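Local structure of hypothetical protein TM0894 (Thermotoga maritima, 1ZTC) at residues 79-84 with 151-156; 102-107 with 130-135; 172-177 with 208-213. The protein is a probable metal-dependent hydrolase of the metallo-beta-lactamase superfamily, and may act as an endoribonuclease on RNA. All blocks are in the same frame, centred on the assembly; numbering follows the deposited sequence.

Interaction 1. Residues 79-84 with 151-156. With NI (nickel (II) ion), chain F; PO4 (phosphate ion), chain G.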
loop_
_atom_site.group_PDB
_atom_site.type_symbol
_atom_site.label_atom_id
_atom_site.label_comp_id
_atom_site.label_asym_id
_atom_site.label_seq_id
_atom_site.Cartn_x
_atom_site.Cartn_y
_atom_site.Cartn_z
ATOM N N PHE A 79 10.025 20.211 -12.207
ATOM C CA PHE A 79 9.982 19.601 -10.890
ATOM C C PHE A 79 9.645 20.614 -9.816
ATOM O O PHE A 79 10.298 21.646 -9.692
ATOM C CB PHE A 79 11.333 18.983 -10.513
ATOM C CG PHE A 79 11.880 17.998 -11.515
ATOM C CD1 PHE A 79 11.133 16.890 -11.905
ATOM C CD2 PHE A 79 13.173 18.143 -12.008
ATOM C CE1 PHE A 79 11.641 15.965 -12.807
ATOM C CE2 PHE A 79 13.683 17.234 -12.909
ATOM C CZ PHE A 79 12.913 16.123 -13.304
ATOM N N THR A 80 8.651 20.300 -8.996
ATOM C CA THR A 80 8.453 21.051 -7.770
ATOM C C THR A 80 9.697 20.933 -6.910
ATOM O O THR A 80 10.198 21.920 -6.396
ATOM C CB THR A 80 7.214 20.597 -7.002
ATOM O OG1 THR A 80 7.309 19.211 -6.665
ATOM C CG2 THR A 80 5.976 20.866 -7.838
ATOM N N HIS A 81 10.225 19.719 -6.789
ATOM C CA HIS A 81 11.448 19.525 -6.068
ATOM C C HIS A 81 12.057 18.156 -6.327
ATOM O O HIS A 81 11.416 17.282 -6.901
ATOM C CB HIS A 81 11.203 19.723 -4.576
ATOM C CG HIS A 81 10.306 18.707 -3.955
ATOM N ND1 HIS A 81 9.020 18.474 -4.393
ATOM C CD2 HIS A 81 10.495 17.902 -2.887
ATOM C CE1 HIS A 81 8.457 17.575 -3.617
ATOM N NE2 HIS A 81 9.334 17.205 -2.706
ATOM N N VAL A 82 13.273 17.962 -5.828
ATOM C CA VAL A 82 14.052 16.781 -6.120
ATOM C C VAL A 82 13.870 15.748 -5.022
ATOM O O VAL A 82 14.721 15.581 -4.171
ATOM C CB VAL A 82 15.522 17.178 -6.324
ATOM C CG1 VAL A 82 16.375 15.912 -6.621
ATOM C CG2 VAL A 82 15.586 18.164 -7.444
ATOM N N HIS A 83 12.693 15.119 -5.017
ATOM C CA HIS A 83 12.397 13.984 -4.183
ATOM C C HIS A 83 11.967 12.902 -5.136
ATOM O O HIS A 83 11.199 13.150 -6.094
ATOM C CB HIS A 83 11.319 14.253 -3.106
ATOM C CG HIS A 83 11.838 14.993 -1.903
ATOM N ND1 HIS A 83 11.019 15.436 -0.880
ATOM C CD2 HIS A 83 13.088 15.423 -1.585
ATOM C CE1 HIS A 83 11.744 16.090 0.016
ATOM N NE2 HIS A 83 13.001 16.095 -0.387
ATOM N N LEU A 84 12.443 11.699 -4.865
ATOM C CA LEU A 84 12.314 10.578 -5.781
ATOM C C LEU A 84 10.881 10.267 -6.231
ATOM O O LEU A 84 10.643 9.885 -7.373
ATOM C CB LEU A 84 12.889 9.331 -5.096
ATOM C CG LEU A 84 13.437 8.257 -6.017
ATOM C CD1 LEU A 84 14.497 8.800 -6.962
ATOM C CD2 LEU A 84 13.986 7.127 -5.113
ATOM N N TRP A 151 9.523 25.767 1.655
ATOM C CA TRP A 151 8.975 25.394 2.972
ATOM C C TRP A 151 8.686 23.909 2.922
ATOM O O TRP A 151 7.550 23.432 3.134
ATOM C CB TRP A 151 7.735 26.232 3.279
ATOM C CG TRP A 151 8.026 27.681 2.968
ATOM C CD1 TRP A 151 9.017 28.446 3.518
ATOM C CD2 TRP A 151 7.376 28.500 1.994
ATOM N NE1 TRP A 151 9.000 29.690 2.961
ATOM C CE2 TRP A 151 8.006 29.754 2.022
ATOM C CE3 TRP A 151 6.308 28.297 1.113
ATOM C CZ2 TRP A 151 7.613 30.807 1.206
ATOM C CZ3 TRP A 151 5.908 29.342 0.295
ATOM C CH2 TRP A 151 6.569 30.578 0.337
ATOM N N HIS A 152 9.741 23.181 2.608
ATOM C CA HIS A 152 9.709 21.729 2.490
ATOM C C HIS A 152 11.104 21.239 2.068
ATOM O O HIS A 152 11.667 20.299 2.638
ATOM C CB HIS A 152 8.650 21.269 1.463
ATOM C CG HIS A 152 8.653 19.794 1.257
ATOM N ND1 HIS A 152 8.184 18.919 2.211
ATOM C CD2 HIS A 152 9.139 19.032 0.246
ATOM C CE1 HIS A 152 8.346 17.679 1.781
ATOM N NE2 HIS A 152 8.933 17.725 0.598
ATOM N N ALA A 153 11.661 21.912 1.059
ATOM C CA ALA A 153 13.041 21.658 0.607
ATOM C C ALA A 153 13.557 22.956 0.010
ATOM O O ALA A 153 12.754 23.768 -0.486
ATOM C CB ALA A 153 13.054 20.532 -0.416
ATOM N N ARG A 154 14.864 23.187 0.087
ATOM C CA ARG A 154 15.431 24.471 -0.332
ATOM C C ARG A 154 15.143 24.788 -1.802
ATOM O O ARG A 154 15.053 25.952 -2.189
ATOM C CB ARG A 154 16.943 24.500 -0.107
ATOM C CG ARG A 154 17.741 23.563 -1.063
ATOM C CD ARG A 154 19.198 23.381 -0.660
ATOM N NE ARG A 154 19.328 22.500 0.500
ATOM C CZ ARG A 154 20.477 22.180 1.082
ATOM N NH1 ARG A 154 21.624 22.679 0.633
ATOM N NH2 ARG A 154 20.473 21.360 2.131
ATOM N N GLU A 155 15.013 23.754 -2.629
ATOM C CA GLU A 155 14.810 23.948 -4.079
ATOM C C GLU A 155 13.340 23.955 -4.505
ATOM O O GLU A 155 13.018 23.947 -5.699
ATOM C CB GLU A 155 15.574 22.880 -4.861
ATOM C CG GLU A 155 14.926 21.489 -4.977
ATOM C CD GLU A 155 15.109 20.609 -3.741
ATOM O OE1 GLU A 155 15.683 21.076 -2.717
ATOM O OE2 GLU A 155 14.706 19.428 -3.825
ATOM N N HIS A 156 12.443 23.973 -3.527
ATOM C CA HIS A 156 11.057 23.708 -3.794
ATOM C C HIS A 156 10.377 24.851 -4.554
ATOM O O HIS A 156 10.496 26.043 -4.201
ATOM C CB HIS A 156 10.296 23.384 -2.501
ATOM C CG HIS A 156 8.912 22.866 -2.754
ATOM N ND1 HIS A 156 7.848 23.700 -3.052
ATOM C CD2 HIS A 156 8.432 21.595 -2.817
ATOM C CE1 HIS A 156 6.772 22.958 -3.271
ATOM N NE2 HIS A 156 7.103 21.678 -3.139
HETATM NI NI NI F . 8.915 16.039 -0.948
HETATM P P PO4 G . 16.640 20.968 2.764
HETATM O O1 PO4 G . 17.870 21.571 3.372
HETATM O O2 PO4 G . 16.764 19.482 2.723
HETATM O O3 PO4 G . 16.533 21.366 1.317
HETATM O O4 PO4 G . 15.445 21.442 3.551
HETATM O O HOH W 1 12.838 22.627 -8.304
HETATM O O HOH W 2 16.268 17.455 -2.743
HETATM O O HOH W 3 8.446 14.057 -1.750
HETATM O O HOH W 4 8.253 14.568 0.869
#
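H81 and H83 meet H152 in a buried, metal-centred contact between two loops, one following strand 76-78 and the other leading into strand 157-163. All three imidazoles point a nitrogen at one nickel ion: H81 NE2 at 2.1 Å, H83 through its other nitrogen, ND1, at 2.2 Å, and H152 NE2 at 2.3 Å. D174 and two waters complete the site. The H152 ring meets H81 in an offset edge-to-face arrangement, planes at 87°, both NE2 atoms converging on the ion. H81 is fixed from behind, since its ND1 donates in the ring plane to T80 OG1 at 2.9 Å, a hydroxyl also bonded to D50. H156 lays CD2 over one face of H81, 3.5 Å from ND1, while its nitrogens are bonded to T149 and D174. Away from the metal, E155 folds back at chi2 (-80°), and its OE2 accepts from V82 N at 2.9 Å through the anti lone pair. A water joins OE2 to V82 O, so this buried carboxylate holds the backbone of V82, between the two ligands, while OE1 pairs with K107. H81 and H83, with D85 and H86, form the HxHxDH metal-binding motif of the metallo-beta-lactamase fold.

Interaction 2. Residues 102-107 with 130-135. With PO4 (phosphate ion), chain G.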
loop_
_atom_site.group_PDB
_atom_site.type_symbol
_atom_site.label_atom_id
_atom_site.label_comp_id
_atom_site.label_asym_id
_atom_site.label_seq_id
_atom_site.Cartn_x
_atom_site.Cartn_y
_atom_site.Cartn_z
ATOM N N GLU A 102 17.749 26.183 -9.106
ATOM C CA GLU A 102 19.209 26.100 -9.132
ATOM C C GLU A 102 19.858 25.575 -7.847
ATOM O O GLU A 102 20.913 24.935 -7.891
ATOM C CB GLU A 102 19.807 27.479 -9.490
ATOM C CG GLU A 102 19.387 28.621 -8.551
ATOM C CD GLU A 102 20.032 29.947 -8.875
ATOM O OE1 GLU A 102 20.800 30.044 -9.861
ATOM O OE2 GLU A 102 19.755 30.905 -8.126
ATOM N N VAL A 103 19.208 25.781 -6.706
ATOM C CA VAL A 103 19.815 25.454 -5.428
ATOM C C VAL A 103 19.841 23.927 -5.162
ATOM O O VAL A 103 20.469 23.478 -4.219
ATOM C CB VAL A 103 19.161 26.328 -4.297
ATOM C CG1 VAL A 103 17.838 25.811 -3.897
ATOM C CG2 VAL A 103 20.039 26.452 -3.097
ATOM N N TYR A 104 19.237 23.133 -6.046
ATOM C CA TYR A 104 19.346 21.674 -5.960
ATOM C C TYR A 104 20.799 21.238 -6.100
ATOM O O TYR A 104 21.218 20.264 -5.483
ATOM C CB TYR A 104 18.448 20.966 -6.991
ATOM C CG TYR A 104 19.119 20.498 -8.261
ATOM C CD1 TYR A 104 19.269 21.346 -9.344
ATOM C CD2 TYR A 104 19.612 19.199 -8.369
ATOM C CE1 TYR A 104 19.902 20.919 -10.511
ATOM C CE2 TYR A 104 20.240 18.759 -9.541
ATOM C CZ TYR A 104 20.379 19.615 -10.608
ATOM O OH TYR A 104 21.003 19.181 -11.767
ATOM N N LYS A 105 21.561 21.969 -6.906
ATOM C CA LYS A 105 22.985 21.676 -7.089
ATOM C C LYS A 105 23.830 21.804 -5.814
ATOM O O LYS A 105 24.948 21.305 -5.775
ATOM C CB LYS A 105 23.567 22.569 -8.179
ATOM C CG LYS A 105 23.133 22.144 -9.560
ATOM C CD LYS A 105 23.841 22.924 -10.658
ATOM C CE LYS A 105 24.169 22.011 -11.859
ATOM N NZ LYS A 105 22.952 21.434 -12.539
ATOM N N THR A 106 23.304 22.448 -4.773
ATOM C CA THR A 106 24.024 22.601 -3.510
ATOM C C THR A 106 23.808 21.442 -2.549
ATOM O O THR A 106 24.408 21.428 -1.481
ATOM C CB THR A 106 23.655 23.917 -2.776
ATOM O OG1 THR A 106 22.332 23.857 -2.212
ATOM C CG2 THR A 106 23.747 25.109 -3.720
ATOM N N LYS A 107 22.937 20.494 -2.902
ATOM C CA LYS A 107 22.707 19.310 -2.089
ATOM C C LYS A 107 23.609 18.153 -2.511
ATOM O O LYS A 107 23.855 17.936 -3.685
ATOM C CB LYS A 107 21.253 18.840 -2.184
ATOM C CG LYS A 107 20.298 19.668 -1.427
ATOM C CD LYS A 107 19.034 18.872 -1.049
ATOM C CE LYS A 107 17.832 19.793 -1.090
ATOM N NZ LYS A 107 16.658 19.322 -0.317
ATOM N N VAL A 130 19.061 20.797 -18.960
ATOM C CA VAL A 130 18.490 21.314 -17.733
ATOM C C VAL A 130 18.451 22.836 -17.753
ATOM O O VAL A 130 19.446 23.485 -18.072
ATOM C CB VAL A 130 19.316 20.835 -16.521
ATOM C CG1 VAL A 130 18.719 21.355 -15.234
ATOM C CG2 VAL A 130 19.393 19.292 -16.497
ATOM N N VAL A 131 17.298 23.399 -17.418
ATOM C CA VAL A 131 17.163 24.832 -17.208
ATOM C C VAL A 131 17.068 25.075 -15.714
ATOM O O VAL A 131 16.214 24.496 -15.047
ATOM C CB VAL A 131 15.916 25.374 -17.913
ATOM C CG1 VAL A 131 15.633 26.840 -17.505
ATOM C CG2 VAL A 131 16.138 25.289 -19.422
ATOM N N LEU A 132 17.971 25.910 -15.193
ATOM C CA LEU A 132 17.985 26.230 -13.767
ATOM C C LEU A 132 17.110 27.437 -13.493
ATOM O O LEU A 132 17.274 28.471 -14.117
ATOM C CB LEU A 132 19.429 26.474 -13.290
ATOM C CG LEU A 132 20.351 25.272 -13.540
ATOM C CD1 LEU A 132 21.774 25.656 -13.200
ATOM C CD2 LEU A 132 19.946 24.031 -12.773
ATOM N N LEU A 133 16.158 27.291 -12.582
ATOM C CA LEU A 133 15.229 28.360 -12.230
ATOM C C LEU A 133 15.614 29.009 -10.898
ATOM O O LEU A 133 16.344 28.407 -10.068
ATOM C CB LEU A 133 13.809 27.800 -12.139
ATOM C CG LEU A 133 13.270 27.166 -13.425
ATOM C CD1 LEU A 133 11.934 26.494 -13.162
ATOM C CD2 LEU A 133 13.169 28.221 -14.563
ATOM N N LYS A 134 15.173 30.257 -10.722
ATOM C CA LYS A 134 15.402 31.011 -9.479
ATOM C C LYS A 134 14.101 31.307 -8.724
ATOM O O LYS A 134 14.130 31.592 -7.526
ATOM C CB LYS A 134 16.083 32.322 -9.802
ATOM C CG LYS A 134 17.423 32.153 -10.487
ATOM C CD LYS A 134 18.169 33.503 -10.566
ATOM C CE LYS A 134 19.655 33.380 -11.017
ATOM N NZ LYS A 134 20.644 33.344 -9.873
ATOM N N GLY A 135 12.968 31.233 -9.427
ATOM C CA GLY A 135 11.705 31.744 -8.918
ATOM C C GLY A 135 11.344 33.070 -9.595
ATOM O O GLY A 135 12.210 33.830 -9.973
HETATM P P PO4 G . 16.640 20.968 2.764
HETATM O O1 PO4 G . 17.870 21.571 3.372
HETATM O O2 PO4 G . 16.764 19.482 2.723
HETATM O O3 PO4 G . 16.533 21.366 1.317
HETATM O O4 PO4 G . 15.445 21.442 3.551
HETATM O O HOH W 5 19.298 30.457 -12.758
#
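The backbone N of E102 donates to L133 O at 2.8 Å, a nearly straight bond (164°) lying in the carbonyl plane. It carries the pairing of strand 130-133 with strand 97-101 one step past the end of the latter, just where the chain curls into a 3-10 turn. Past this bond the E102 side chain runs extended beyond CG and reaches K134, whose NZ forms a salt bridge with OE2 at 3.1 Å, on the syn side. The bond from NZ to OE1 is weak, but E102 OE1 also accepts a hydrogen bond from a water that donates to L132 O too. At this largely solvent-accessible edge of the sheet the two long chains cross at a slant, K134 CG passing close to E102 OE2.

Strand 130-133 is an outermost strand of the six-stranded sheet in this chain and runs parallel to 97-101; helix 114-125 lies in the connection, making a beta-alpha-beta crossover. Earlier along the strand, L132 brings CD2 to the ring edge of Y104, 3.8 Å from CE1. K105 packs CG over a face of that ring and curls back, bent at chi3 and chi4, to donate from NZ to Y104 OH at 3.1 Å. At the far end of the turn, T106 OG1 and T106 N both donate to V103 O, and K107 NZ binds a phosphate oxygen, O3, at 2.6 Å while also pairing with E155.

Interaction 3. Residues 172-177 with 208-213. With NI (nickel (II) ion), chain E; NI (nickel (II) ion), chain F.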
loop_
_atom_site.group_PDB
_atom_site.type_symbol
_atom_site.label_atom_id
_atom_site.label_comp_id
_atom_site.label_asym_id
_atom_site.label_seq_id
_atom_site.Cartn_x
_atom_site.Cartn_y
_atom_site.Cartn_z
ATOM N N THR A 172 0.794 22.977 -6.091
ATOM C CA THR A 172 1.368 23.436 -4.818
ATOM C C THR A 172 2.716 22.845 -4.537
ATOM O O THR A 172 3.608 23.537 -4.000
ATOM C CB THR A 172 0.444 23.109 -3.625
ATOM O OG1 THR A 172 0.317 21.691 -3.452
ATOM C CG2 THR A 172 -0.921 23.720 -3.832
ATOM N N GLY A 173 2.866 21.570 -4.924
ATOM C CA GLY A 173 3.967 20.769 -4.453
ATOM C C GLY A 173 3.770 20.466 -2.976
ATOM O O GLY A 173 2.663 20.622 -2.408
ATOM N N ASP A 174 4.855 20.018 -2.359
ATOM C CA ASP A 174 4.809 19.439 -1.030
ATOM C C ASP A 174 4.747 20.421 0.117
ATOM O O ASP A 174 4.800 20.008 1.268
ATOM C CB ASP A 174 6.000 18.522 -0.854
ATOM C CG ASP A 174 5.699 17.097 -1.288
ATOM O OD1 ASP A 174 4.545 16.715 -1.471
ATOM O OD2 ASP A 174 6.629 16.328 -1.382
ATOM N N ILE A 175 4.633 21.714 -0.176
ATOM C CA ILE A 175 4.325 22.657 0.883
ATOM C C ILE A 175 2.909 22.391 1.449
ATOM O O ILE A 175 2.636 22.751 2.581
ATOM C CB ILE A 175 4.459 24.124 0.418
ATOM C CG1 ILE A 175 3.492 24.406 -0.728
ATOM C CG2 ILE A 175 5.912 24.413 0.026
ATOM C CD1 ILE A 175 3.459 25.855 -1.159
ATOM N N THR A 176 2.014 21.824 0.632
ATOM C CA THR A 176 0.699 21.363 1.072
ATOM C C THR A 176 0.463 19.996 0.398
ATOM O O THR A 176 -0.047 19.915 -0.709
ATOM C CB THR A 176 -0.448 22.294 0.633
ATOM O OG1 THR A 176 -0.335 22.544 -0.773
ATOM C CG2 THR A 176 -0.454 23.592 1.404
ATOM N N PRO A 177 0.890 18.927 1.048
ATOM C CA PRO A 177 0.883 17.620 0.365
ATOM C C PRO A 177 -0.500 17.066 0.041
ATOM O O PRO A 177 -0.657 16.328 -0.947
ATOM C CB PRO A 177 1.667 16.713 1.322
ATOM C CG PRO A 177 1.727 17.403 2.575
ATOM C CD PRO A 177 1.554 18.877 2.354
ATOM N N VAL A 208 -3.937 21.872 -6.950
ATOM C CA VAL A 208 -3.467 20.535 -7.296
ATOM C C VAL A 208 -2.362 20.144 -6.325
ATOM O O VAL A 208 -1.236 20.623 -6.416
ATOM C CB VAL A 208 -2.990 20.467 -8.765
ATOM C CG1 VAL A 208 -2.365 19.091 -9.097
ATOM C CG2 VAL A 208 -4.168 20.755 -9.721
ATOM N N PHE A 209 -2.711 19.253 -5.405
ATOM C CA PHE A 209 -1.795 18.748 -4.388
ATOM C C PHE A 209 -0.991 17.563 -4.950
ATOM O O PHE A 209 -1.405 16.912 -5.907
ATOM C CB PHE A 209 -2.557 18.280 -3.152
ATOM C CG PHE A 209 -3.509 19.296 -2.595
ATOM C CD1 PHE A 209 -3.039 20.458 -1.998
ATOM C CD2 PHE A 209 -4.868 19.079 -2.640
ATOM C CE1 PHE A 209 -3.926 21.395 -1.491
ATOM C CE2 PHE A 209 -5.745 19.998 -2.117
ATOM C CZ PHE A 209 -5.276 21.153 -1.553
ATOM N N PRO A 210 0.199 17.329 -4.403
ATOM C CA PRO A 210 1.036 16.226 -4.910
ATOM C C PRO A 210 0.661 14.837 -4.412
ATOM O O PRO A 210 1.132 13.853 -4.986
ATOM C CB PRO A 210 2.428 16.617 -4.408
ATOM C CG PRO A 210 2.128 17.378 -3.110
ATOM C CD PRO A 210 0.922 18.157 -3.411
ATOM N N HIS A 211 -0.115 14.750 -3.333
ATOM C CA HIS A 211 -0.472 13.453 -2.716
ATOM C C HIS A 211 -1.915 13.391 -2.310
ATOM O O HIS A 211 -2.251 12.776 -1.291
ATOM C CB HIS A 211 0.445 13.168 -1.504
ATOM C CG HIS A 211 1.873 13.146 -1.892
ATOM N ND1 HIS A 211 2.406 12.121 -2.650
ATOM C CD2 HIS A 211 2.859 14.067 -1.742
ATOM C CE1 HIS A 211 3.673 12.404 -2.931
ATOM N NE2 HIS A 211 3.957 13.588 -2.417
ATOM N N ASP A 212 -2.772 14.011 -3.120
ATOM C CA ASP A 212 -4.202 13.934 -2.905
ATOM C C ASP A 212 -4.901 14.349 -4.188
ATOM O O ASP A 212 -4.255 14.820 -5.109
ATOM C CB ASP A 212 -4.607 14.842 -1.741
ATOM C CG ASP A 212 -5.893 14.405 -1.072
ATOM O OD1 ASP A 212 -6.631 13.525 -1.617
ATOM O OD2 ASP A 212 -6.141 14.923 0.026
ATOM N N ALA A 213 -6.212 14.127 -4.243
ATOM C CA ALA A 213 -7.050 14.630 -5.306
ATOM C C ALA A 213 -7.117 16.171 -5.189
ATOM O O ALA A 213 -7.023 16.713 -4.092
ATOM C CB ALA A 213 -8.452 14.018 -5.201
HETATM NI NI NI E . 6.006 14.374 -2.146
HETATM NI NI NI F . 8.915 16.039 -0.948
HETATM O O HOH W 6 1.444 19.574 -6.393
HETATM O O HOH W 7 6.548 13.025 -0.005
HETATM O O HOH W 3 8.446 14.057 -1.750
HETATM O O HOH W 4 8.253 14.568 0.869
#
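D174 and H211 converge on one nickel ion, D174 OD1 lying at the edge of the H211 ring, with P210 CG packed against the same oxygen. The carboxylate divides its work between its two oxygens. D174 OD2 bridges both metals, at 2.2 Å from the nickel that H211 also binds and 2.4 Å from the one held by H81, H83 and H152. D174 OD1 lies in the plane of the H211 imidazole, 3.2 Å from H211 CD2. H211 NE2 binds its nickel at 2.2 Å, D85 and H86 being further ligands; its ring is steadied because ND1 is hydrogen-bonded to G22 O. An aspartate suits the bridging place because one short carboxylate can serve two ions, and a histidine because one nitrogen can take the metal while the other holds the ring.

P210 approaches D174 obliquely, and its CG and CD also lie against G173 O, a compact apolar ring fitting closely against the oxygens of 172-177. Next to it F209 turns CD1 toward T176 O, 3.3 Å away, and presents its ring edge to the T176 hydroxyl.

Backbone bonds tie the loops at both ends: T172 N donates to V208 O at 3.1 Å, extending the pairing of strands 169-171 and 206-208, and H211 N donates to P177 O at 2.9 Å. Between them a water links G173 N to V208 O. T172 OG1, set between its own N and carbonyl carbon (chi1 65°), donates to G173 O on a lone pair. With a water shared by the metals, the arrangement is the dinuclear centre of the metallo-beta-lactamase fold, its aspartate bridging the two ions.

Interactions 1 and 3 are buried and build the two halves of one dinuclear nickel centre, sharing an ion and two waters; their centres lie about 12 Å apart. The histidine-rich loops of 79-84 and 151-156 supply three histidine ligands to one ion, whereas 172-177 and 208-213 bring the bridging aspartate and a ligand of the other. Interaction 2 is more peripheral, joining an outer strand to a turn by sheet pairing and a solvent-facing ion pair, about 11 Å from interaction 3 at the nearest atoms. It still meets interaction 1: K107 pairs with E155, and K107 and R154 hold the same phosphate, to which K187 of the third subunit also bonds.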